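Local coordinates for HD domain protein (Enterococcus faecalis, PDB 4LRL) that probably hydrolyses deoxyribonucleoside triphosphates to the deoxynucleoside and triphosphate, under allosteric control by bound nucleotides, at residues H143-I148 and V305-G310; T327-W332 and K345-R350. All blocks are in the same frame, centred on the assembly; numbering follows the deposited sequence.

In the fold
From the N terminus, the chain passes three of the four nickel ligands (H90, H134, D135) before helix 142-149; the fourth, D207, comes inside the loop that interaction 1 closes. Interaction 1 joins helix 142-149 to 305-308, closing a loop of 156 residues, mostly helical, in which the long helix 270-291 also lies. Interaction 2 opens only after that loop has closed, and it closes a much shorter one of 12 residues between helices 322-332 and 338-348. The two therefore follow in series, neither nested nor crossed. Their centres are about 18 Å apart, and they meet where F308 CZ packs 4.3 Å from W332 CZ2. Helix 270-291 packs against helix 142-149 and also against helices 322-332 and 338-348.

Interaction 1: H143-I148 and V305-G310; sequences HTFEHI and VPFFKG
F145 and F307 carry this contact alone, ring against ring in a T-shaped (edge-to-face) pair. F145 presents its edge, and F307 receives it on one face. The ring planes stand at 73° with centroids 5.5 Å apart, so the edge comes in close to upright. The approach is off-centre: F145 CE2 lies 3.9 Å from F307 CD1, and F145 CZ is at 4.1 Å from F307 CG, so the edge sits over the CD1 side of the face, toward its rim. F145 gets there by setting CG anti to its backbone N (chi1 -157°), which sends the ring out from helix 142-149 although its CB does not aim at the partner. The CB of F307 is directed toward helix 142-149, with CG turned beside its backbone N (chi1 -57°).

Helix 142-149 belongs to the HD domain, whose H...HD...D residues H90, H134, D135 and D207 hold the nickel ion; segment 305-310 comes from the HD-associated region, and the two phenylalanines thus tie these regions together. H143, on the same helix, contacts dATP in another crystal structure of this protein. Just past the aromatic pair the short helix ends in a Schellman motif, where G310 leaves helical geometry with positive phi; K309 N still bonds to V305 O at 3.0 Å, while the bond from G310 N to F307 O is weak.

Other aromatics continue the cluster. F307 also stacks on F312, F149 meets the ring of F145, and L320 touches both members of the pair. Away from the phenylalanines, T144 OG1 and H147 ND1 hydrogen-bond to E276 and D280 of helix 270-291, anchoring the helix that presents F145.

Interaction 2: T327-W332 and K345-R350; sequences TYFTQW and KRFLMR. With DGT (2'-deoxyguanosine-5'-triphosphate), chain R.
F329 and F347 meet as an offset edge-to-face pair, the edge of F329 directed at the face of F347 with the planes at 80°. Its closest atoms are F329 CD1 and F347 CD2, at 3.9 Å. A second flat group, the guanidinium of R350, lays one face over the base of the bound dGTP, whose N3 is 3.2 Å above the guanidinium plane. The alpha phosphorus lies in that plane at the edge. There R350 NH2 donates to O1A of the nucleotide at 2.7 Å in an almost straight bond (167°), and R350 NH1 reaches its O5' at 2.9 Å. One arginine thus grips base and phosphate together; the side chain reaches the nucleotide stretched out from CG to NE, with chi1 at -168° carrying CG away from the backbone N. R350 NE bonds to F78 O, fixing the rotation of the group, and the F78 ring meets F347 edge-to-face.

Beside the rings, L348 CD1 lies 3.7 Å from F329 C, on the backbone of helix 322-332, and 3.6 Å from the T330 side-chain atom OG1. That hydroxyl is hydrogen-bonded to S326 O one turn back, so it meets the leucine as a van der Waals neighbour.

The dGTP is also hydrogen-bonded by K354 and K446 of this chain and by K38, N60, Q65 and R68 of the second subunit. This inter-subunit site is distinct from the nickel centre and consistent with a regulatory role. R69 of that subunit also bonds to L348 O.

Helices 322-332 and 338-348 form a helical hairpin, W332 reaching L340 and A344 of the second helix. Both lean on helix 270-291, where F329 touches L282, F347 touches L279 and W332 touches A286.

Interaction 1: H143-I148 and V305-G310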
loop_
_atom_site.group_PDB
_atom_site.type_symbol
_atom_site.label_atom_id
_atom_site.label_comp_id
_atom_site.label_asym_id
_atom_site.label_seq_id
_atom_site.Cartn_x
_atom_site.Cartn_y
_atom_site.Cartn_z
ATOM N N HIS C 143 0.978 31.767 -0.159
ATOM C CA HIS C 143 -0.319 32.386 -0.467
ATOM C C HIS C 143 -0.701 33.532 0.500
ATOM O O HIS C 143 -1.174 34.589 0.068
ATOM C CB HIS C 143 -1.431 31.324 -0.526
ATOM C CG HIS C 143 -2.737 31.854 -1.034
ATOM N ND1 HIS C 143 -3.811 32.106 -0.206
ATOM C CD2 HIS C 143 -3.125 32.224 -2.279
ATOM C CE1 HIS C 143 -4.814 32.585 -0.920
ATOM N NE2 HIS C 143 -4.422 32.673 -2.182
ATOM N N THR C 144 -0.493 33.306 1.799
ATOM C CA THR C 144 -0.776 34.303 2.828
ATOM C C THR C 144 0.173 35.491 2.693
ATOM O O THR C 144 -0.237 36.644 2.780
ATOM C CB THR C 144 -0.623 33.703 4.238
ATOM O OG1 THR C 144 -1.372 32.494 4.323
ATOM C CG2 THR C 144 -1.118 34.664 5.298
ATOM N N PHE C 145 1.446 35.179 2.467
ATOM C CA PHE C 145 2.493 36.181 2.354
ATOM C C PHE C 145 2.252 37.157 1.195
ATOM O O PHE C 145 2.463 38.368 1.340
ATOM C CB PHE C 145 3.852 35.497 2.212
ATOM C CG PHE C 145 4.999 36.355 2.630
ATOM C CD1 PHE C 145 5.467 36.320 3.943
ATOM C CD2 PHE C 145 5.613 37.212 1.717
ATOM C CE1 PHE C 145 6.530 37.129 4.340
ATOM C CE2 PHE C 145 6.677 38.026 2.104
ATOM C CZ PHE C 145 7.131 37.990 3.420
ATOM N N GLU C 146 1.792 36.635 0.058
ATOM C CA GLU C 146 1.532 37.484 -1.109
ATOM C C GLU C 146 0.324 38.381 -0.909
ATOM O O GLU C 146 0.287 39.492 -1.428
ATOM C CB GLU C 146 1.384 36.651 -2.383
ATOM C CG GLU C 146 2.638 35.846 -2.709
ATOM C CD GLU C 146 2.484 34.902 -3.890
ATOM O OE1 GLU C 146 3.475 34.212 -4.201
ATOM O OE2 GLU C 146 1.396 34.848 -4.510
ATOM N N HIS C 147 -0.662 37.902 -0.154
ATOM C CA HIS C 147 -1.835 38.720 0.141
ATOM C C HIS C 147 -1.473 39.946 0.985
ATOM O O HIS C 147 -1.920 41.055 0.691
ATOM C CB HIS C 147 -2.942 37.895 0.816
ATOM C CG HIS C 147 -4.136 38.709 1.218
ATOM N ND1 HIS C 147 -4.522 38.869 2.533
ATOM C CD2 HIS C 147 -5.016 39.426 0.478
ATOM C CE1 HIS C 147 -5.595 39.638 2.585
ATOM N NE2 HIS C 147 -5.912 39.995 1.352
ATOM N N ILE C 148 -0.646 39.743 2.011
ATOM C CA ILE C 148 -0.286 40.809 2.957
ATOM C C ILE C 148 0.843 41.710 2.442
ATOM O O ILE C 148 0.786 42.936 2.594
ATOM C CB ILE C 148 0.118 40.236 4.358
ATOM C CG1 ILE C 148 -0.953 39.273 4.909
ATOM C CG2 ILE C 148 0.443 41.360 5.349
ATOM C CD1 ILE C 148 -2.322 39.894 5.146
ATOM N N VAL C 305 10.997 43.620 8.441
ATOM C CA VAL C 305 10.885 45.066 8.359
ATOM C C VAL C 305 10.857 45.588 6.907
ATOM O O VAL C 305 10.004 46.414 6.588
ATOM C CB VAL C 305 11.963 45.766 9.240
ATOM C CG1 VAL C 305 11.937 47.284 9.058
ATOM C CG2 VAL C 305 11.755 45.399 10.704
ATOM N N PRO C 306 11.756 45.091 6.020
ATOM C CA PRO C 306 11.693 45.518 4.611
ATOM C C PRO C 306 10.334 45.260 3.969
ATOM O O PRO C 306 9.921 46.000 3.078
ATOM C CB PRO C 306 12.750 44.649 3.932
ATOM C CG PRO C 306 13.695 44.291 5.005
ATOM C CD PRO C 306 12.876 44.153 6.244
ATOM N N PHE C 307 9.650 44.220 4.440
ATOM C CA PHE C 307 8.333 43.850 3.934
ATOM C C PHE C 307 7.205 44.679 4.559
ATOM O O PHE C 307 6.240 45.028 3.873
ATOM C CB PHE C 307 8.121 42.333 4.084
ATOM C CG PHE C 307 9.177 41.527 3.379
ATOM C CD1 PHE C 307 9.013 41.160 2.048
ATOM C CD2 PHE C 307 10.364 41.202 4.024
ATOM C CE1 PHE C 307 10.001 40.453 1.385
ATOM C CE2 PHE C 307 11.361 40.508 3.371
ATOM C CZ PHE C 307 11.181 40.129 2.051
ATOM N N PHE C 308 7.337 45.011 5.845
ATOM C CA PHE C 308 6.450 45.997 6.469
ATOM C C PHE C 308 6.488 47.315 5.695
ATOM O O PHE C 308 5.449 47.931 5.447
ATOM C CB PHE C 308 6.861 46.278 7.914
ATOM C CG PHE C 308 6.663 45.129 8.858
ATOM C CD1 PHE C 308 7.520 44.962 9.941
ATOM C CD2 PHE C 308 5.621 44.224 8.687
ATOM C CE1 PHE C 308 7.350 43.906 10.840
ATOM C CE2 PHE C 308 5.444 43.163 9.580
ATOM C CZ PHE C 308 6.311 43.007 10.657
ATOM N N LYS C 309 7.692 47.737 5.314
ATOM C CA LYS C 309 7.907 49.031 4.658
ATOM C C LYS C 309 7.451 49.048 3.196
ATOM O O LYS C 309 7.347 50.119 2.591
ATOM C CB LYS C 309 9.391 49.419 4.726
ATOM C CG LYS C 309 9.901 49.808 6.111
ATOM C CD LYS C 309 11.426 49.939 6.110
ATOM C CE LYS C 309 11.935 50.697 7.334
ATOM N NZ LYS C 309 13.423 50.874 7.329
ATOM N N GLY C 310 7.197 47.865 2.634
ATOM C CA GLY C 310 6.870 47.721 1.212
ATOM C C GLY C 310 8.048 48.037 0.303
ATOM O O GLY C 310 7.878 48.588 -0.790
#

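Interaction 2: T327-W332 and K345-R350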
loop_
_atom_site.group_PDB
_atom_site.type_symbol
_atom_site.label_atom_id
_atom_site.label_comp_id
_atom_site.label_asym_id
_atom_site.label_seq_id
_atom_site.Cartn_x
_atom_site.Cartn_y
_atom_site.Cartn_z
ATOM N N THR C 327 9.631 32.053 14.784
ATOM C CA THR C 327 10.509 32.665 15.776
ATOM C C THR C 327 9.987 34.043 16.215
ATOM O O THR C 327 9.907 34.340 17.409
ATOM C CB THR C 327 11.957 32.752 15.264
ATOM O OG1 THR C 327 12.439 31.430 14.980
ATOM C CG2 THR C 327 12.874 33.419 16.307
ATOM N N TYR C 328 9.601 34.864 15.246
ATOM C CA TYR C 328 9.052 36.172 15.557
ATOM C C TYR C 328 7.703 36.061 16.270
ATOM O O TYR C 328 7.453 36.811 17.223
ATOM C CB TYR C 328 8.968 37.065 14.310
ATOM C CG TYR C 328 10.307 37.424 13.684
ATOM C CD1 TYR C 328 10.386 37.808 12.342
ATOM C CD2 TYR C 328 11.493 37.375 14.422
ATOM C CE1 TYR C 328 11.609 38.143 11.754
ATOM C CE2 TYR C 328 12.724 37.702 13.839
ATOM C CZ TYR C 328 12.769 38.085 12.506
ATOM O OH TYR C 328 13.971 38.417 11.921
ATOM N N PHE C 329 6.862 35.110 15.850
ATOM C CA PHE C 329 5.561 34.889 16.516
ATOM C C PHE C 329 5.703 34.554 18.015
ATOM O O PHE C 329 4.910 35.018 18.835
ATOM C CB PHE C 329 4.743 33.787 15.831
ATOM C CG PHE C 329 4.464 34.034 14.371
ATOM C CD1 PHE C 329 4.135 32.974 13.540
ATOM C CD2 PHE C 329 4.546 35.316 13.823
ATOM C CE1 PHE C 329 3.878 33.183 12.191
ATOM C CE2 PHE C 329 4.298 35.528 12.484
ATOM C CZ PHE C 329 3.958 34.457 11.662
ATOM N N THR C 330 6.710 33.758 18.358
ATOM C CA THR C 330 7.021 33.459 19.754
ATOM C C THR C 330 7.343 34.721 20.569
ATOM O O THR C 330 6.810 34.892 21.662
ATOM C CB THR C 330 8.137 32.398 19.868
ATOM O OG1 THR C 330 7.691 31.192 19.236
ATOM C CG2 THR C 330 8.494 32.106 21.329
ATOM N N GLN C 331 8.185 35.609 20.034
ATOM C CA GLN C 331 8.453 36.887 20.708
ATOM C C GLN C 331 7.166 37.695 20.810
ATOM O O GLN C 331 6.885 38.279 21.851
ATOM C CB GLN C 331 9.482 37.740 19.966
ATOM C CG GLN C 331 10.828 37.102 19.634
ATOM C CD GLN C 331 11.468 37.791 18.427
ATOM O OE1 GLN C 331 10.909 38.754 17.882
ATOM N NE2 GLN C 331 12.629 37.299 17.997
ATOM N N TRP C 332 6.384 37.713 19.730
ATOM C CA TRP C 332 5.160 38.535 19.661
ATOM C C TRP C 332 4.104 38.170 20.697
ATOM O O TRP C 332 3.274 39.004 21.060
ATOM C CB TRP C 332 4.533 38.524 18.260
ATOM C CG TRP C 332 5.395 39.134 17.188
ATOM C CD1 TRP C 332 6.572 39.804 17.358
ATOM C CD2 TRP C 332 5.124 39.159 15.782
ATOM N NE1 TRP C 332 7.059 40.223 16.148
ATOM C CE2 TRP C 332 6.190 39.846 15.162
ATOM C CE3 TRP C 332 4.077 38.674 14.984
ATOM C CZ2 TRP C 332 6.249 40.054 13.778
ATOM C CZ3 TRP C 332 4.137 38.881 13.603
ATOM C CH2 TRP C 332 5.215 39.561 13.018
ATOM N N LYS C 345 -0.345 33.541 19.668
ATOM C CA LYS C 345 -0.616 32.358 20.485
ATOM C C LYS C 345 -1.522 31.373 19.727
ATOM O O LYS C 345 -1.263 30.161 19.718
ATOM C CB LYS C 345 -1.210 32.733 21.854
ATOM C CG LYS C 345 -1.260 31.563 22.827
ATOM C CD LYS C 345 -1.329 32.006 24.293
ATOM C CE LYS C 345 -0.849 30.872 25.230
ATOM N NZ LYS C 345 -0.784 31.236 26.694
ATOM N N ARG C 346 -2.554 31.898 19.065
ATOM C CA ARG C 346 -3.499 31.045 18.330
ATOM C C ARG C 346 -2.843 30.262 17.203
ATOM O O ARG C 346 -3.229 29.123 16.946
ATOM C CB ARG C 346 -4.718 31.835 17.839
ATOM C CG ARG C 346 -5.576 32.336 18.998
ATOM C CD ARG C 346 -6.665 33.322 18.575
ATOM N NE ARG C 346 -7.978 32.695 18.672
ATOM C CZ ARG C 346 -8.866 32.937 19.625
ATOM N NH1 ARG C 346 -8.613 33.824 20.577
ATOM N NH2 ARG C 346 -10.027 32.305 19.613
ATOM N N PHE C 347 -1.840 30.864 16.563
ATOM C CA PHE C 347 -1.083 30.195 15.506
ATOM C C PHE C 347 -0.047 29.202 16.017
ATOM O O PHE C 347 0.116 28.125 15.446
ATOM C CB PHE C 347 -0.395 31.194 14.570
ATOM C CG PHE C 347 0.157 30.553 13.325
ATOM C CD1 PHE C 347 -0.667 30.308 12.232
ATOM C CD2 PHE C 347 1.500 30.172 13.252
ATOM C CE1 PHE C 347 -0.159 29.703 11.078
ATOM C CE2 PHE C 347 2.022 29.565 12.101
ATOM C CZ PHE C 347 1.197 29.328 11.018
ATOM N N LEU C 348 0.671 29.560 17.074
ATOM C CA LEU C 348 1.651 28.637 17.642
ATOM C C LEU C 348 1.000 27.456 18.354
ATOM O O LEU C 348 1.513 26.342 18.293
ATOM C CB LEU C 348 2.609 29.367 18.584
ATOM C CG LEU C 348 3.547 30.381 17.921
ATOM C CD1 LEU C 348 4.131 31.309 18.990
ATOM C CD2 LEU C 348 4.653 29.710 17.078
ATOM N N MET C 349 -0.131 27.712 19.009
ATOM C CA MET C 349 -0.806 26.722 19.869
ATOM C C MET C 349 -1.974 25.969 19.185
ATOM O O MET C 349 -2.622 25.122 19.815
ATOM C CB MET C 349 -1.301 27.389 21.174
ATOM C CG MET C 349 -0.228 28.096 22.029
ATOM S SD MET C 349 1.375 27.285 21.964
ATOM C CE MET C 349 2.394 28.352 22.992
ATOM N N ARG C 350 -2.224 26.289 17.907
ATOM C CA ARG C 350 -3.292 25.690 17.091
ATOM C C ARG C 350 -4.690 25.964 17.646
ATOM O O ARG C 350 -5.314 25.095 18.256
ATOM C CB ARG C 350 -3.059 24.183 16.851
ATOM C CG ARG C 350 -3.969 23.568 15.780
ATOM C CD ARG C 350 -3.880 22.049 15.742
ATOM N NE ARG C 350 -4.704 21.433 14.693
ATOM C CZ ARG C 350 -6.034 21.292 14.732
ATOM N NH1 ARG C 350 -6.664 20.711 13.723
ATOM N NH2 ARG C 350 -6.749 21.750 15.756
HETATM P PG DGT R . -14.094 19.706 17.134
HETATM O O1G DGT R . -14.675 18.522 16.379
HETATM O O2G DGT R . -15.152 20.629 17.723
HETATM O O3G DGT R . -12.966 19.345 18.086
HETATM O O3B DGT R . -13.359 20.659 16.054
HETATM P PB DGT R . -13.008 20.189 14.566
HETATM O O1B DGT R . -13.938 20.888 13.610
HETATM O O2B DGT R . -12.867 18.688 14.520
HETATM O O3A DGT R . -11.551 20.827 14.367
HETATM P PA DGT R . -10.190 20.296 15.029
HETATM O O1A DGT R . -9.409 21.521 15.415
HETATM O O2A DGT R . -10.390 19.221 16.047
HETATM O "O5'" DGT R . -9.416 19.657 13.766
HETATM C "C5'" DGT R . -10.023 18.760 12.842
HETATM C "C4'" DGT R . -9.104 17.569 12.582
HETATM O "O4'" DGT R . -7.722 17.938 12.433
HETATM C "C3'" DGT R . -9.102 16.618 13.769
HETATM O "O3'" DGT R . -10.291 15.810 13.829
HETATM C "C2'" DGT R . -7.802 15.846 13.577
HETATM C "C1'" DGT R . -6.908 16.815 12.800
HETATM N N9 DGT R . -5.737 17.257 13.595
HETATM C C8 DGT R . -4.453 17.183 13.189
HETATM N N7 DGT R . -3.594 17.671 14.125
HETATM C C5 DGT R . -4.347 18.075 15.165
HETATM C C6 DGT R . -4.100 18.677 16.506
HETATM O O6 DGT R . -2.960 18.961 16.923
HETATM N N1 DGT R . -5.143 18.941 17.281
HETATM C C2 DGT R . -6.402 18.668 16.920
HETATM N N2 DGT R . -7.377 18.976 17.797
HETATM N N3 DGT R . -6.722 18.123 15.715
HETATM C C4 DGT R . -5.751 17.802 14.812
#